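Local coordinates for protein yahD a copper inducible hydrolase (Lactococcus lactis subsp. lactis, PDB 3OG9) that is a copper-inducible protein of the alpha/beta hydrolase fold that binds D-malate and probably acts as a hydrolase, at residues V33-M38 against E196-A201. Residues are numbered along the deposited sequence; the frame is centred on the assembly and turned at random.
Sequences VEIAEM and EEVLAA
Between Ile35 and Val198 there is no flat group to offer a face or an edge: the two aliphatic side chains meet methyl to methyl, crossing at about a right angle. The CG2 methyl of Ile35 sits against both arms of the valine, 3.8 Å from Val198 CG2 and 3.9 Å from Val198 CG1. It reaches that place because it stands anti to the backbone N of Ile35, while CG1 of the same residue (chi1 -65°) turns beside that N. Beta-branched residues suit this spot: branching at CB puts a methyl close to the backbone, with few rotamers open to it in a helix. Val198, whose CB is directed toward the other helix, offers both its methyls to the one methyl of Ile35. The CA atoms of Ile35 and Val198 are the closest pair across the two segments, at 7.3 Å.

One helical turn after Ile35, the long, flexible Met38 extends the contact on its exposed border. Its CE comes 4.2 Å from Leu199 CD2, a looser touch to be read with caution, since Met38 has two conformers. Leucine branches one carbon farther out than valine, which lets CD2 approach although CB does not point at the other helix.

Helix 33-39 lies over strands 19-22 and 45-48, with Ala36 pressed on Leu19, Leu21 and Ile45, and helix 195-208 lies over strands 129-133 and 181-186. The contact thus joins two helices packed on one side of the central sheet of the alpha/beta hydrolase fold. Glu197, a buried residue, bonds through its carboxylate to His134 NE2 and Ser155 OG.

With just 163 Å² buried and only apolar side-chain contacts between the segments, the contact is modest and weakly directional; the hydrogen bond between Lys202 NZ, farther along helix 195-208, and Met38 O adds a directional polar link between the helices.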
loop_
_atom_site.group_PDB
_atom_site.type_symbol
_atom_site.label_atom_id
_atom_site.label_comp_id
_atom_site.label_asym_id
_atom_site.label_seq_id
_atom_site.Cartn_x
_atom_site.Cartn_y
_atom_site.Cartn_z
ATOM N N VAL A 33 11.740 3.201 4.557
ATOM C CA VAL A 33 12.740 2.197 4.883
ATOM C C VAL A 33 12.940 1.954 6.376
ATOM O O VAL A 33 12.847 0.799 6.813
ATOM C CB VAL A 33 14.086 2.435 4.141
ATOM C CG1 VAL A 33 15.188 1.499 4.687
ATOM C CG2 VAL A 33 13.876 2.256 2.660
ATOM N N GLU A 34 13.173 3.021 7.163
ATOM C CA GLU A 34 13.326 2.875 8.614
ATOM C C GLU A 34 12.053 2.443 9.289
ATOM O O GLU A 34 12.098 1.676 10.252
ATOM C CB GLU A 34 13.857 4.169 9.251
ATOM C CG GLU A 34 15.337 4.382 8.943
ATOM C CD GLU A 34 15.913 5.600 9.650
ATOM O OE1 GLU A 34 15.253 6.656 9.662
ATOM O OE2 GLU A 34 17.031 5.484 10.192
ATOM N N ILE A 35 10.908 2.891 8.770
ATOM C CA ILE A 35 9.621 2.465 9.297
ATOM C C ILE A 35 9.458 0.935 9.114
ATOM O O ILE A 35 9.066 0.216 10.056
ATOM C CB ILE A 35 8.438 3.252 8.608
ATOM C CG1 ILE A 35 8.494 4.745 8.935
ATOM C CG2 ILE A 35 7.046 2.732 9.008
ATOM C CD1 ILE A 35 8.358 5.028 10.325
ATOM N N ALA A 36 9.709 0.455 7.900
ATOM C CA ALA A 36 9.601 -1.003 7.625
ATOM C C ALA A 36 10.541 -1.807 8.517
ATOM O O ALA A 36 10.179 -2.871 8.993
ATOM C CB ALA A 36 9.912 -1.318 6.147
ATOM N N GLU A 37 11.752 -1.289 8.723
ATOM C CA GLU A 37 12.712 -1.903 9.622
ATOM C C GLU A 37 12.197 -2.030 11.073
ATOM O O GLU A 37 12.547 -2.990 11.750
ATOM C CB GLU A 37 14.062 -1.183 9.554
ATOM C CG GLU A 37 14.846 -1.543 8.289
ATOM C CD GLU A 37 15.987 -0.576 7.947
ATOM O OE1 GLU A 37 16.799 -0.941 7.056
ATOM O OE2 GLU A 37 16.096 0.539 8.531
ATOM N N MET A 38 11.360 -1.096 11.519
ATOM C CA MET A 38 10.712 -1.199 12.844
ATOM C C MET A 38 9.538 -2.187 12.860
ATOM O O MET A 38 9.344 -2.922 13.837
ATOM C CB MET A 38 10.246 0.179 13.355
ATOM C CG MET A 38 11.378 1.113 13.752
ATOM S SD MET A 38 10.896 2.539 14.775
ATOM C CE MET A 38 10.454 1.696 16.296
ATOM N N GLU A 196 2.490 5.751 16.819
ATOM C CA GLU A 196 1.620 4.774 17.479
ATOM C C GLU A 196 1.010 3.816 16.457
ATOM O O GLU A 196 0.859 2.619 16.731
ATOM C CB GLU A 196 0.503 5.470 18.278
ATOM C CG GLU A 196 1.010 6.284 19.495
ATOM C CD GLU A 196 1.609 7.677 19.136
ATOM O OE1 GLU A 196 1.555 8.119 17.958
ATOM O OE2 GLU A 196 2.138 8.342 20.065
ATOM N N GLU A 197 0.663 4.318 15.279
ATOM C CA GLU A 197 0.089 3.356 14.310
ATOM C C GLU A 197 1.138 2.394 13.778
ATOM O O GLU A 197 0.828 1.244 13.487
ATOM C CB GLU A 197 -0.684 4.033 13.172
ATOM C CG GLU A 197 0.152 4.786 12.155
ATOM C CD GLU A 197 -0.756 5.624 11.235
ATOM O OE1 GLU A 197 -0.965 6.812 11.510
ATOM O OE2 GLU A 197 -1.313 5.062 10.273
ATOM N N VAL A 198 2.375 2.863 13.653
ATOM C CA VAL A 198 3.486 1.987 13.271
ATOM C C VAL A 198 3.787 0.874 14.313
ATOM O O VAL A 198 4.002 -0.310 13.950
ATOM C CB VAL A 198 4.728 2.811 12.904
ATOM C CG1 VAL A 198 5.953 1.915 12.710
ATOM C CG2 VAL A 198 4.421 3.621 11.675
ATOM N N LEU A 199 3.787 1.232 15.593
ATOM C CA LEU A 199 3.897 0.200 16.639
ATOM C C LEU A 199 2.717 -0.790 16.634
ATOM O O LEU A 199 2.906 -1.987 16.900
ATOM C CB LEU A 199 4.103 0.822 18.026
ATOM C CG LEU A 199 5.431 1.587 18.165
ATOM C CD1 LEU A 199 5.609 2.099 19.603
ATOM C CD2 LEU A 199 6.614 0.698 17.783
ATOM N N ALA A 200 1.517 -0.292 16.351
ATOM C CA ALA A 200 0.329 -1.133 16.262
ATOM C C ALA A 200 0.498 -2.167 15.132
ATOM O O ALA A 200 0.146 -3.357 15.266
ATOM C CB ALA A 200 -0.910 -0.289 16.051
ATOM N N ALA A 201 1.070 -1.712 14.013
ATOM C CA ALA A 201 1.305 -2.603 12.853
ATOM C C ALA A 201 2.389 -3.642 13.158
ATOM O O ALA A 201 2.240 -4.842 12.842
ATOM C CB ALA A 201 1.685 -1.769 11.634
#